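Side-chain contacts in putative Type I topoisomerase (Deinococcus radiodurans, PDB 3M4A), which probably relaxes DNA as a type IB topoisomerase, by ATP-independent breakage of one strand, passage and rejoining: residues 100-105 and 236-241; 126-131 and 224-229; 158-161 and 166-169; 160-165 and 194-199. All blocks are in the same frame, centred on the assembly; numbering follows the deposited sequence.

Interaction 1 (100-105 and 236-241); sequences GALPTL and KDFRTW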
loop_
_atom_site.group_PDB
_atom_site.type_symbol
_atom_site.label_atom_id
_atom_site.label_comp_id
_atom_site.label_asym_id
_atom_site.label_seq_id
_atom_site.Cartn_x
_atom_site.Cartn_y
_atom_site.Cartn_z
ATOM N N GLY A 100 -4.025 2.892 10.075
ATOM C CA GLY A 100 -4.095 2.015 11.247
ATOM C C GLY A 100 -3.717 0.560 10.999
ATOM O O GLY A 100 -3.322 -0.136 11.951
ATOM N N ALA A 101 -3.847 0.102 9.751
ATOM C CA ALA A 101 -3.520 -1.273 9.338
ATOM C C ALA A 101 -2.069 -1.415 8.867
ATOM O O ALA A 101 -1.564 -2.519 8.736
ATOM C CB ALA A 101 -4.457 -1.746 8.230
ATOM N N LEU A 102 -1.396 -0.303 8.600
ATOM C CA LEU A 102 -0.049 -0.387 8.028
ATOM C C LEU A 102 0.997 -0.921 9.017
ATOM O O LEU A 102 1.887 -1.637 8.608
ATOM C CB LEU A 102 0.396 0.969 7.461
ATOM C CG LEU A 102 -0.241 1.415 6.131
ATOM C CD1 LEU A 102 0.143 2.876 5.822
ATOM C CD2 LEU A 102 0.163 0.482 5.001
ATOM N N PRO A 103 0.923 -0.545 10.311
ATOM C CA PRO A 103 1.897 -1.153 11.243
ATOM C C PRO A 103 1.822 -2.679 11.306
ATOM O O PRO A 103 2.859 -3.350 11.349
ATOM C CB PRO A 103 1.523 -0.532 12.588
ATOM C CG PRO A 103 0.836 0.746 12.230
ATOM C CD PRO A 103 0.064 0.443 10.996
ATOM N N THR A 104 0.606 -3.219 11.305
ATOM C CA THR A 104 0.414 -4.666 11.248
ATOM C C THR A 104 0.949 -5.271 9.952
ATOM O O THR A 104 1.556 -6.354 9.960
ATOM C CB THR A 104 -1.050 -5.035 11.469
ATOM O OG1 THR A 104 -1.408 -4.667 12.801
ATOM C CG2 THR A 104 -1.266 -6.532 11.285
ATOM N N LEU A 105 0.707 -4.582 8.836
ATOM C CA LEU A 105 1.276 -4.985 7.550
ATOM C C LEU A 105 2.788 -5.115 7.641
ATOM O O LEU A 105 3.347 -6.079 7.140
ATOM C CB LEU A 105 0.944 -3.978 6.449
ATOM C CG LEU A 105 1.596 -4.165 5.082
ATOM C CD1 LEU A 105 1.174 -5.485 4.488
ATOM C CD2 LEU A 105 1.252 -2.969 4.169
ATOM N N LYS A 236 -5.308 -1.056 -4.383
ATOM C CA LYS A 236 -5.602 0.322 -4.778
ATOM C C LYS A 236 -5.397 1.303 -3.631
ATOM O O LYS A 236 -5.045 2.471 -3.850
ATOM C CB LYS A 236 -7.039 0.479 -5.298
ATOM C CG LYS A 236 -7.314 1.873 -5.830
ATOM C CD LYS A 236 -8.663 1.980 -6.547
ATOM C CE LYS A 236 -8.705 3.215 -7.435
ATOM N NZ LYS A 236 -8.317 4.473 -6.727
ATOM N N ASP A 237 -5.636 0.841 -2.408
ATOM C CA ASP A 237 -5.437 1.695 -1.243
ATOM C C ASP A 237 -3.980 2.159 -1.105
ATOM O O ASP A 237 -3.725 3.227 -0.552
ATOM C CB ASP A 237 -5.920 1.010 0.037
ATOM C CG ASP A 237 -7.434 0.873 0.079
ATOM O OD1 ASP A 237 -8.108 1.924 0.125
ATOM O OD2 ASP A 237 -7.937 -0.275 0.054
ATOM N N PHE A 238 -3.018 1.397 -1.613
ATOM C CA PHE A 238 -1.620 1.875 -1.588
ATOM C C PHE A 238 -1.427 3.090 -2.493
ATOM O O PHE A 238 -0.599 3.962 -2.202
ATOM C CB PHE A 238 -0.642 0.794 -2.033
ATOM C CG PHE A 238 -0.459 -0.333 -1.048
ATOM C CD1 PHE A 238 0.084 -0.094 0.212
ATOM C CD2 PHE A 238 -0.783 -1.631 -1.403
ATOM C CE1 PHE A 238 0.272 -1.123 1.111
ATOM C CE2 PHE A 238 -0.599 -2.681 -0.505
ATOM C CZ PHE A 238 -0.066 -2.425 0.758
ATOM N N ARG A 239 -2.200 3.164 -3.577
ATOM C CA ARG A 239 -2.078 4.279 -4.512
ATOM C C ARG A 239 -2.804 5.531 -4.034
ATOM O O ARG A 239 -2.290 6.630 -4.185
ATOM C CB ARG A 239 -2.517 3.867 -5.919
ATOM C CG ARG A 239 -1.428 3.061 -6.609
ATOM C CD ARG A 239 -1.927 2.334 -7.839
ATOM N NE ARG A 239 -2.469 3.250 -8.854
ATOM C CZ ARG A 239 -1.733 3.963 -9.707
ATOM N NH1 ARG A 239 -0.406 3.915 -9.679
ATOM N NH2 ARG A 239 -2.342 4.729 -10.604
ATOM N N THR A 240 -3.964 5.366 -3.403
ATOM C CA THR A 240 -4.668 6.503 -2.817
ATOM C C THR A 240 -3.924 7.028 -1.563
ATOM O O THR A 240 -3.697 8.221 -1.429
ATOM C CB THR A 240 -6.130 6.156 -2.474
ATOM O OG1 THR A 240 -6.176 5.051 -1.566
ATOM C CG2 THR A 240 -6.918 5.810 -3.744
ATOM N N TRP A 241 -3.507 6.133 -0.672
ATOM C CA TRP A 241 -2.658 6.538 0.457
ATOM C C TRP A 241 -1.347 7.148 -0.028
ATOM O O TRP A 241 -0.975 8.249 0.379
ATOM C CB TRP A 241 -2.362 5.344 1.371
ATOM C CG TRP A 241 -1.372 5.635 2.455
ATOM C CD1 TRP A 241 -0.046 5.259 2.489
ATOM C CD2 TRP A 241 -1.611 6.356 3.667
ATOM N NE1 TRP A 241 0.535 5.685 3.653
ATOM C CE2 TRP A 241 -0.391 6.375 4.394
ATOM C CE3 TRP A 241 -2.730 6.996 4.215
ATOM C CZ2 TRP A 241 -0.261 7.008 5.629
ATOM C CZ3 TRP A 241 -2.602 7.612 5.460
ATOM C CH2 TRP A 241 -1.378 7.628 6.147
#
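Leu-102 meets Trp-241 and Leu-105 meets Phe-238, and these two pairings are the tight part of a contact with no hydrogen bond across it. CD1 of Leu-102 sits over one face of the indole, off centre toward the rim: it is 3.6 Å from Trp-241 NE1 and 4.0 Å from the centroid of the five-membered ring, 28° off the normal, a CH-pi contact. Leu-105 arrives differently. Its CD2 lies in the plane of the Phe-238 ring at the edge, 3.7 Å from CZ. The Trp-241 CG is anti to the backbone N (chi1 173°), which carries the indole toward Leu-102. The middle is looser, with Leu-102 CD2 at 4.2 Å from Phe-238 CE1, and the segment axes stay 13.0 Å apart, so side-chain ends alone bridge the gap. On the far side of segment 100-105, Pro-103 and Thr-104 are partly exposed. An alanine replacing Trp-241 would probably deprive Leu-102 CD1 of its aromatic face and Glu-325 of the indole N-H it accepts. The two segments cross at -120°. Phe-98 meets both aromatic rings edge-to-face, while helices 120-134 and 219-230 pack against Phe-238 and Leu-105, placing the contact in the core between helices 91-113 and 235-254.

Interaction 2 (126-131 and 224-229); sequences LMTRLL and AYLREV. With ACY (acetic acid), chain D; nucleotides of chain B.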
loop_
_atom_site.group_PDB
_atom_site.type_symbol
_atom_site.label_atom_id
_atom_site.label_comp_id
_atom_site.label_asym_id
_atom_site.label_seq_id
_atom_site.Cartn_x
_atom_site.Cartn_y
_atom_site.Cartn_z
ATOM N N LEU A 126 8.160 -8.576 -0.788
ATOM C CA LEU A 126 8.952 -7.590 -1.540
ATOM C C LEU A 126 8.037 -6.797 -2.493
ATOM O O LEU A 126 8.117 -5.559 -2.606
ATOM C CB LEU A 126 10.057 -8.292 -2.338
ATOM C CG LEU A 126 11.207 -8.909 -1.537
ATOM C CD1 LEU A 126 12.026 -9.873 -2.396
ATOM C CD2 LEU A 126 12.108 -7.765 -1.022
ATOM N N MET A 127 7.142 -7.512 -3.162
ATOM C CA MET A 127 6.189 -6.869 -4.072
ATOM C C MET A 127 5.237 -5.932 -3.337
ATOM O O MET A 127 4.933 -4.859 -3.838
ATOM C CB MET A 127 5.407 -7.929 -4.867
ATOM C CG MET A 127 6.274 -8.699 -5.844
ATOM S SD MET A 127 5.451 -10.180 -6.474
ATOM C CE MET A 127 4.608 -9.464 -7.883
ATOM N N THR A 128 4.807 -6.332 -2.138
ATOM C CA THR A 128 3.917 -5.529 -1.304
ATOM C C THR A 128 4.653 -4.275 -0.842
ATOM O O THR A 128 4.084 -3.187 -0.830
ATOM C CB THR A 128 3.381 -6.312 -0.109
ATOM O OG1 THR A 128 2.648 -7.448 -0.584
ATOM C CG2 THR A 128 2.425 -5.445 0.710
ATOM N N ARG A 129 5.922 -4.417 -0.484
ATOM C CA ARG A 129 6.714 -3.223 -0.151
ATOM C C ARG A 129 6.781 -2.280 -1.344
ATOM O O ARG A 129 6.653 -1.074 -1.193
ATOM C CB ARG A 129 8.116 -3.573 0.362
ATOM C CG ARG A 129 8.924 -2.341 0.765
ATOM C CD ARG A 129 10.173 -2.731 1.501
ATOM N NE ARG A 129 9.829 -3.245 2.824
ATOM C CZ ARG A 129 10.712 -3.701 3.705
ATOM N NH1 ARG A 129 12.011 -3.656 3.465
ATOM N NH2 ARG A 129 10.280 -4.148 4.868
ATOM N N LEU A 130 6.982 -2.811 -2.537
ATOM C CA LEU A 130 7.000 -1.950 -3.741
ATOM C C LEU A 130 5.661 -1.223 -4.007
ATOM O O LEU A 130 5.662 -0.065 -4.396
ATOM C CB LEU A 130 7.432 -2.749 -4.961
ATOM C CG LEU A 130 8.916 -3.136 -4.943
ATOM C CD1 LEU A 130 9.220 -4.224 -5.968
ATOM C CD2 LEU A 130 9.764 -1.874 -5.197
ATOM N N LEU A 131 4.540 -1.903 -3.777
ATOM C CA LEU A 131 3.214 -1.252 -3.864
ATOM C C LEU A 131 3.116 -0.094 -2.879
ATOM O O LEU A 131 2.615 0.984 -3.207
ATOM C CB LEU A 131 2.094 -2.247 -3.569
ATOM C CG LEU A 131 1.829 -3.412 -4.506
ATOM C CD1 LEU A 131 0.812 -4.410 -3.917
ATOM C CD2 LEU A 131 1.400 -2.917 -5.894
ATOM N N ALA A 224 -4.145 -12.568 -3.284
ATOM C CA ALA A 224 -4.498 -13.420 -2.133
ATOM C C ALA A 224 -3.661 -13.118 -0.892
ATOM O O ALA A 224 -4.169 -13.116 0.232
ATOM C CB ALA A 224 -4.376 -14.905 -2.506
ATOM N N TYR A 225 -2.371 -12.863 -1.106
ATOM C CA TYR A 225 -1.459 -12.466 -0.040
ATOM C C TYR A 225 -1.920 -11.148 0.577
ATOM O O TYR A 225 -1.977 -11.017 1.804
ATOM C CB TYR A 225 -0.040 -12.356 -0.604
ATOM C CG TYR A 225 1.032 -11.948 0.395
ATOM C CD1 TYR A 225 1.573 -12.875 1.267
ATOM C CD2 TYR A 225 1.483 -10.635 0.468
ATOM C CE1 TYR A 225 2.546 -12.526 2.181
ATOM C CE2 TYR A 225 2.457 -10.262 1.375
ATOM C CZ TYR A 225 2.997 -11.215 2.228
ATOM O OH TYR A 225 3.959 -10.891 3.156
ATOM N N LEU A 226 -2.246 -10.180 -0.278
ATOM C CA LEU A 226 -2.765 -8.886 0.179
ATOM C C LEU A 226 -4.071 -9.045 0.968
ATOM O O LEU A 226 -4.246 -8.430 2.016
ATOM C CB LEU A 226 -2.968 -7.918 -0.988
ATOM C CG LEU A 226 -1.703 -7.445 -1.707
ATOM C CD1 LEU A 226 -2.030 -6.541 -2.878
ATOM C CD2 LEU A 226 -0.772 -6.748 -0.708
ATOM N N ARG A 227 -4.978 -9.901 0.500
ATOM C CA ARG A 227 -6.189 -10.164 1.280
ATOM C C ARG A 227 -5.850 -10.597 2.703
ATOM O O ARG A 227 -6.457 -10.115 3.659
ATOM C CB ARG A 227 -7.077 -11.211 0.599
ATOM C CG ARG A 227 -7.820 -10.681 -0.612
ATOM C CD ARG A 227 -9.050 -11.526 -0.964
ATOM N NE ARG A 227 -8.722 -12.933 -1.192
ATOM C CZ ARG A 227 -8.138 -13.420 -2.291
ATOM N NH1 ARG A 227 -7.791 -12.623 -3.293
ATOM N NH2 ARG A 227 -7.895 -14.724 -2.386
ATOM N N GLU A 228 -4.855 -11.473 2.842
ATOM C CA GLU A 228 -4.398 -11.905 4.154
ATOM C C GLU A 228 -3.845 -10.759 4.990
ATOM O O GLU A 228 -4.233 -10.615 6.147
ATOM C CB GLU A 228 -3.331 -12.999 4.060
ATOM C CG GLU A 228 -2.809 -13.405 5.437
ATOM C CD GLU A 228 -1.627 -14.340 5.397
ATOM O OE1 GLU A 228 -1.432 -14.997 4.365
ATOM O OE2 GLU A 228 -0.882 -14.408 6.404
ATOM N N VAL A 229 -2.951 -9.952 4.415
ATOM C CA VAL A 229 -2.186 -8.996 5.223
ATOM C C VAL A 229 -2.837 -7.623 5.374
ATOM O O VAL A 229 -2.506 -6.909 6.316
ATOM C CB VAL A 229 -0.718 -8.839 4.746
ATOM C CG1 VAL A 229 0.020 -10.192 4.833
ATOM C CG2 VAL A 229 -0.648 -8.271 3.338
HETATM C C ACY D . 6.222 -2.626 3.382
HETATM O O ACY D . 7.141 -3.439 3.644
HETATM O OXT ACY D . 6.435 -1.409 3.188
HETATM C CH3 ACY D . 4.815 -3.135 3.312
ATOM P P DC B 10 13.185 -5.264 6.918
ATOM O OP1 DC B 10 11.762 -5.164 7.225
ATOM O OP2 DC B 10 13.662 -4.643 5.659
ATOM O "O5'" DC B 10 13.970 -4.554 8.107
ATOM C "C5'" DC B 10 13.662 -4.922 9.462
ATOM C "C4'" DC B 10 14.675 -4.304 10.395
ATOM O "O4'" DC B 10 15.986 -4.908 10.173
ATOM C "C3'" DC B 10 14.877 -2.796 10.231
ATOM O "O3'" DC B 10 15.064 -2.189 11.490
ATOM C "C2'" DC B 10 16.157 -2.695 9.432
ATOM C "C1'" DC B 10 16.921 -3.834 10.081
ATOM N N1 DC B 10 18.100 -4.319 9.343
ATOM C C2 DC B 10 19.122 -4.923 10.087
ATOM O O2 DC B 10 19.005 -5.025 11.324
ATOM N N3 DC B 10 20.219 -5.363 9.441
ATOM C C4 DC B 10 20.334 -5.228 8.121
ATOM N N4 DC B 10 21.437 -5.696 7.543
ATOM C C5 DC B 10 19.300 -4.624 7.345
ATOM C C6 DC B 10 18.218 -4.181 7.995
#
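Thr-128 is the first residue of segment 126-131 to touch the other helix, running alongside Leu-226 but the other way. Its OG1 approaches the edge of the Tyr-225 ring, 3.4 Å from CE2, and lies 3.5 Å from Leu-226 CD2. These are packing contacts: the hydroxyl, anti to the carbonyl carbon (chi1 -60°), is hydrogen-bonded to Met-124 O one turn back, and the Tyr-225 OH to Asp-112. The methyl CG2 of Thr-128 adds a 3.7 Å contact to Leu-226 CD2.

Arg-129 follows on another side of the helix, facing bound DNA. NH1 gives a hydrogen bond of 2.9 Å to OP2 of DC10 of chain B, and NH2 one of 3.0 Å to OP1, so one guanidinium edge grips the phosphate through two nitrogens. NE donates almost straight (174°) to O of a bound acetic acid molecule, probably from the crystallisation liquor, at 2.8 Å. Asp-185 forms a salt bridge with NH1 and probably helps position the group.

Leu-131 closes the walk, its CD1 meeting Leu-226 CD1 tip to tip at 3.7 Å. The segments cross at -74°, and helix 120-134 thus has a core side and a DNA side, an arrangement in keeping with the mainly helical catalytic domain that type IB topoisomerases share with tyrosine recombinases.

Interaction 3 (158-161 and 166-169); sequences RHVV and TVTF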
loop_
_atom_site.group_PDB
_atom_site.type_symbol
_atom_site.label_atom_id
_atom_site.label_comp_id
_atom_site.label_asym_id
_atom_site.label_seq_id
_atom_site.Cartn_x
_atom_site.Cartn_y
_atom_site.Cartn_z
ATOM N N ARG A 158 14.043 -6.627 -17.865
ATOM C CA ARG A 158 14.530 -5.493 -18.650
ATOM C C ARG A 158 14.022 -4.145 -18.167
ATOM O O ARG A 158 14.509 -3.098 -18.599
ATOM C CB ARG A 158 14.180 -5.665 -20.138
ATOM C CG ARG A 158 12.756 -5.337 -20.514
ATOM C CD ARG A 158 12.589 -5.371 -22.019
ATOM N NE ARG A 158 11.186 -5.284 -22.427
ATOM C CZ ARG A 158 10.528 -4.155 -22.643
ATOM N NH1 ARG A 158 11.129 -2.985 -22.480
ATOM N NH2 ARG A 158 9.256 -4.196 -23.014
ATOM N N HIS A 159 13.069 -4.177 -17.237
ATOM C CA HIS A 159 12.431 -2.979 -16.736
ATOM C C HIS A 159 13.081 -2.375 -15.490
ATOM O O HIS A 159 12.592 -1.362 -14.985
ATOM C CB HIS A 159 10.985 -3.288 -16.384
ATOM C CG HIS A 159 10.108 -3.501 -17.572
ATOM N ND1 HIS A 159 9.147 -4.491 -17.626
ATOM C CD2 HIS A 159 10.048 -2.849 -18.750
ATOM C CE1 HIS A 159 8.514 -4.411 -18.785
ATOM N NE2 HIS A 159 9.036 -3.419 -19.479
ATOM N N VAL A 160 14.141 -2.991 -14.982
ATOM C CA VAL A 160 14.735 -2.557 -13.718
ATOM C C VAL A 160 16.248 -2.539 -13.784
ATOM O O VAL A 160 16.846 -3.311 -14.539
ATOM C CB VAL A 160 14.272 -3.486 -12.572
ATOM C CG1 VAL A 160 14.887 -4.868 -12.689
ATOM C CG2 VAL A 160 14.568 -2.864 -11.192
ATOM N N VAL A 161 16.853 -1.649 -12.994
ATOM C CA VAL A 161 18.315 -1.644 -12.774
ATOM C C VAL A 161 18.570 -1.293 -11.293
ATOM O O VAL A 161 17.815 -0.534 -10.695
ATOM C CB VAL A 161 19.060 -0.662 -13.730
ATOM C CG1 VAL A 161 18.801 0.785 -13.366
ATOM C CG2 VAL A 161 20.579 -0.964 -13.751
ATOM N N THR A 166 19.922 2.179 -4.831
ATOM C CA THR A 166 18.901 2.781 -5.702
ATOM C C THR A 166 18.380 1.697 -6.649
ATOM O O THR A 166 19.150 1.165 -7.462
ATOM C CB THR A 166 19.422 3.983 -6.520
ATOM O OG1 THR A 166 20.053 4.947 -5.647
ATOM C CG2 THR A 166 18.270 4.648 -7.277
ATOM N N VAL A 167 17.085 1.389 -6.571
ATOM C CA VAL A 167 16.461 0.505 -7.576
ATOM C C VAL A 167 15.622 1.416 -8.464
ATOM O O VAL A 167 14.806 2.160 -7.956
ATOM C CB VAL A 167 15.563 -0.577 -6.950
ATOM C CG1 VAL A 167 14.896 -1.432 -8.016
ATOM C CG2 VAL A 167 16.359 -1.481 -6.005
ATOM N N THR A 168 15.834 1.360 -9.773
ATOM C CA THR A 168 15.093 2.207 -10.710
ATOM C C THR A 168 14.302 1.324 -11.663
ATOM O O THR A 168 14.836 0.386 -12.208
ATOM C CB THR A 168 16.036 3.127 -11.526
ATOM O OG1 THR A 168 16.712 4.032 -10.638
ATOM C CG2 THR A 168 15.265 3.938 -12.559
ATOM N N PHE A 169 13.031 1.655 -11.851
ATOM C CA PHE A 169 12.162 0.966 -12.793
ATOM C C PHE A 169 11.816 1.917 -13.926
ATOM O O PHE A 169 11.501 3.069 -13.678
ATOM C CB PHE A 169 10.862 0.573 -12.094
ATOM C CG PHE A 169 11.051 -0.362 -10.942
ATOM C CD1 PHE A 169 11.002 -1.737 -11.131
ATOM C CD2 PHE A 169 11.258 0.127 -9.662
ATOM C CE1 PHE A 169 11.164 -2.606 -10.060
ATOM C CE2 PHE A 169 11.416 -0.753 -8.588
ATOM C CZ PHE A 169 11.355 -2.107 -8.793
#
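Val-161 and Thr-168 supply the backbone hydrogen bonds. They form an antiparallel hydrogen-bonded pair, with Val-161 N giving to Thr-168 O at 3.0 Å and Thr-168 N returning to Val-161 O at 2.9 Å, the latter nearly linear at 176°. The neighbouring pair, Val-160 with Phe-169, is of the non-hydrogen-bonded kind, and there the CA atoms approach to 4.5 Å.

Weaker CA-H...O contacts fill in between. Phe-169 CA lies 3.2 Å from His-159 O, and Val-160 CA lies 3.3 Å from Thr-168 O, so Thr-168 O receives both the Val-161 amide and this carbon.

The apolar contacts lie chiefly on the face of the sheet that carries Val-160, Val-167 and Phe-169. CG2 of Val-160 is over one face of the Phe-169 ring, displaced toward the rim, 4.0 Å from the centroid and 26° off the normal: a CH-pi contact. The same methyl presses on Val-167 CG1 at 3.5 Å, tighter than ordinary van der Waals distance. With CG1 between the backbone N and the carbonyl carbon (chi1 70°), CG2 lies opposite the N and reaches both partners. On the other face, Val-161 and Thr-168 project together, flank to flank, CG1 to CB 4.1 Å.

A serine in place of Phe-169 would probably leave Val-160 CG2 without its ring and Phe-136 without its edge-to-face partner. Strands 160-163 and 166-172 make a beta hairpin, continued by strand 178-183 into a three-stranded antiparallel sheet; the Phe-169 face is covered by helix 186-196.

Interaction 4 (160-165 and 194-199); sequences VVVDGN and KLLDLP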
loop_
_atom_site.group_PDB
_atom_site.type_symbol
_atom_site.label_atom_id
_atom_site.label_comp_id
_atom_site.label_asym_id
_atom_site.label_seq_id
_atom_site.Cartn_x
_atom_site.Cartn_y
_atom_site.Cartn_z
ATOM N N VAL A 160 14.141 -2.991 -14.982
ATOM C CA VAL A 160 14.735 -2.557 -13.718
ATOM C C VAL A 160 16.248 -2.539 -13.784
ATOM O O VAL A 160 16.846 -3.311 -14.539
ATOM C CB VAL A 160 14.272 -3.486 -12.572
ATOM C CG1 VAL A 160 14.887 -4.868 -12.689
ATOM C CG2 VAL A 160 14.568 -2.864 -11.192
ATOM N N VAL A 161 16.853 -1.649 -12.994
ATOM C CA VAL A 161 18.315 -1.644 -12.774
ATOM C C VAL A 161 18.570 -1.293 -11.293
ATOM O O VAL A 161 17.815 -0.534 -10.695
ATOM C CB VAL A 161 19.060 -0.662 -13.730
ATOM C CG1 VAL A 161 18.801 0.785 -13.366
ATOM C CG2 VAL A 161 20.579 -0.964 -13.751
ATOM N N VAL A 162 19.631 -1.859 -10.733
ATOM C CA VAL A 162 20.038 -1.612 -9.353
ATOM C C VAL A 162 21.417 -0.940 -9.364
ATOM O O VAL A 162 22.359 -1.437 -9.974
ATOM C CB VAL A 162 20.094 -2.926 -8.546
ATOM C CG1 VAL A 162 20.436 -2.664 -7.092
ATOM C CG2 VAL A 162 18.765 -3.703 -8.668
ATOM N N ASP A 163 21.526 0.213 -8.715
ATOM C CA ASP A 163 22.811 0.914 -8.567
ATOM C C ASP A 163 22.983 1.197 -7.079
ATOM O O ASP A 163 22.360 2.104 -6.532
ATOM C CB ASP A 163 22.799 2.171 -9.430
ATOM C CG ASP A 163 24.060 2.990 -9.307
ATOM O OD1 ASP A 163 25.161 2.414 -9.171
ATOM O OD2 ASP A 163 23.924 4.226 -9.371
ATOM N N GLY A 164 23.810 0.401 -6.408
ATOM C CA GLY A 164 23.884 0.428 -4.958
ATOM C C GLY A 164 22.537 0.174 -4.318
ATOM O O GLY A 164 21.931 -0.885 -4.538
ATOM N N ASN A 165 22.054 1.139 -3.541
ATOM C CA ASN A 165 20.759 0.999 -2.884
ATOM C C ASN A 165 19.612 1.608 -3.667
ATOM O O ASN A 165 18.476 1.614 -3.156
ATOM C CB ASN A 165 20.778 1.619 -1.494
ATOM C CG ASN A 165 21.552 0.784 -0.480
ATOM O OD1 ASN A 165 21.538 -0.442 -0.514
ATOM N ND2 ASN A 165 22.195 1.466 0.456
ATOM N N LYS A 194 19.186 -10.430 -6.243
ATOM C CA LYS A 194 18.926 -11.879 -6.217
ATOM C C LYS A 194 17.879 -12.296 -7.250
ATOM O O LYS A 194 18.043 -13.315 -7.921
ATOM C CB LYS A 194 18.461 -12.331 -4.830
ATOM C CG LYS A 194 19.464 -12.142 -3.703
ATOM C CD LYS A 194 18.820 -12.546 -2.355
ATOM C CE LYS A 194 19.435 -11.819 -1.176
ATOM N NZ LYS A 194 18.570 -11.938 0.050
ATOM N N LEU A 195 16.805 -11.526 -7.389
ATOM C CA LEU A 195 15.805 -11.813 -8.427
ATOM C C LEU A 195 16.416 -11.749 -9.833
ATOM O O LEU A 195 16.151 -12.593 -10.678
ATOM C CB LEU A 195 14.590 -10.867 -8.319
ATOM C CG LEU A 195 13.638 -11.111 -7.148
ATOM C CD1 LEU A 195 12.694 -9.940 -6.949
ATOM C CD2 LEU A 195 12.818 -12.377 -7.376
ATOM N N LEU A 196 17.232 -10.732 -10.072
ATOM C CA LEU A 196 17.900 -10.568 -11.368
ATOM C C LEU A 196 18.933 -11.662 -11.680
ATOM O O LEU A 196 19.277 -11.865 -12.840
ATOM C CB LEU A 196 18.540 -9.181 -11.453
ATOM C CG LEU A 196 17.512 -8.069 -11.634
ATOM C CD1 LEU A 196 18.044 -6.708 -11.166
ATOM C CD2 LEU A 196 17.042 -8.028 -13.100
ATOM N N ASP A 197 19.403 -12.385 -10.666
ATOM C CA ASP A 197 20.287 -13.532 -10.900
ATOM C C ASP A 197 19.567 -14.755 -11.474
ATOM O O ASP A 197 20.227 -15.648 -12.019
ATOM C CB ASP A 197 21.009 -13.933 -9.612
ATOM C CG ASP A 197 22.132 -12.981 -9.238
ATOM O OD1 ASP A 197 22.569 -12.160 -10.076
ATOM O OD2 ASP A 197 22.597 -13.073 -8.080
ATOM N N LEU A 198 18.241 -14.809 -11.354
ATOM C CA LEU A 198 17.453 -15.924 -11.885
ATOM C C LEU A 198 17.299 -15.783 -13.406
ATOM O O LEU A 198 17.352 -14.671 -13.929
ATOM C CB LEU A 198 16.084 -15.992 -11.205
ATOM C CG LEU A 198 16.078 -16.070 -9.670
ATOM C CD1 LEU A 198 14.651 -16.101 -9.180
ATOM C CD2 LEU A 198 16.844 -17.273 -9.153
ATOM N N PRO A 199 17.143 -16.913 -14.132
ATOM C CA PRO A 199 16.928 -16.824 -15.577
ATOM C C PRO A 199 15.681 -16.002 -15.927
ATOM O O PRO A 199 14.659 -16.111 -15.244
ATOM C CB PRO A 199 16.750 -18.296 -16.010
ATOM C CG PRO A 199 17.301 -19.113 -14.915
ATOM C CD PRO A 199 17.145 -18.311 -13.657
#
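Leu-196, near the C-terminal end of helix 186-196, packs on Val-160 and Val-162 of an outer strand of the three-stranded antiparallel sheet, a helix-on-sheet contact at the margin of the layer. Strand 160-163 starts the hairpin whose turn follows at once: Gly-164 has a positive phi (57°, with psi -120°), and with Asn-165 behind it these angles fit a type II' beta turn from Asp-163 to Thr-166, in which glycine suits the first of the two central positions.

Strand alternation selects the touching residues. Val-160 and Val-162 are two apart and both direct their side chains toward the helix, while Val-161 between them points away. The contact is apolar throughout and small: 110 Å² is buried, both sides summed, no hydrogen bond crosses, and the nearest CA atoms, those of Val-160 and Leu-196, are 8.9 Å apart. The interface therefore rests on methyl groups alone. Met-192, one turn earlier on the helix, and Leu-203 extend the apolar patch, and the three touching residues are all partly exposed. Next to Leu-196, Leu-198 N gives a hydrogen bond to Leu-195 O.

Leu-196 crosses both valines at a slant. Its CG is anti to the carbonyl carbon (chi1 -73°), which sends both branches to the strand. CD2 meets Val-160 alone, 3.8 Å from CG1, the methyl not engaged with Phe-169. CD1 sits between the valines, 4.0 Å from Val-160 CG1 and equally 4.0 Å from Val-162 CG2.

In the fold
Reading from the N terminus, helix 91-113 comes first, and interaction 1 joins it to helix 235-254, closing the longest loop, with 130 residues between its segments. Helix 120-134 lies within that span and is tied to helix 219-230 by interaction 2, a second closure wholly inside the first. Interactions 3 and 4 fall within both: interaction 3 pairs the two strands of the hairpin, with only four residues between its segments, and strand 160-163 is then used again for helix 186-196. The two helical contacts touch, for instance through Phe-238 and Thr-128, and form one core. Leu-130 against Phe-169 connects that core to the sheet, whereas interactions 1 and 4 stay about 16 Å apart between nearest atoms.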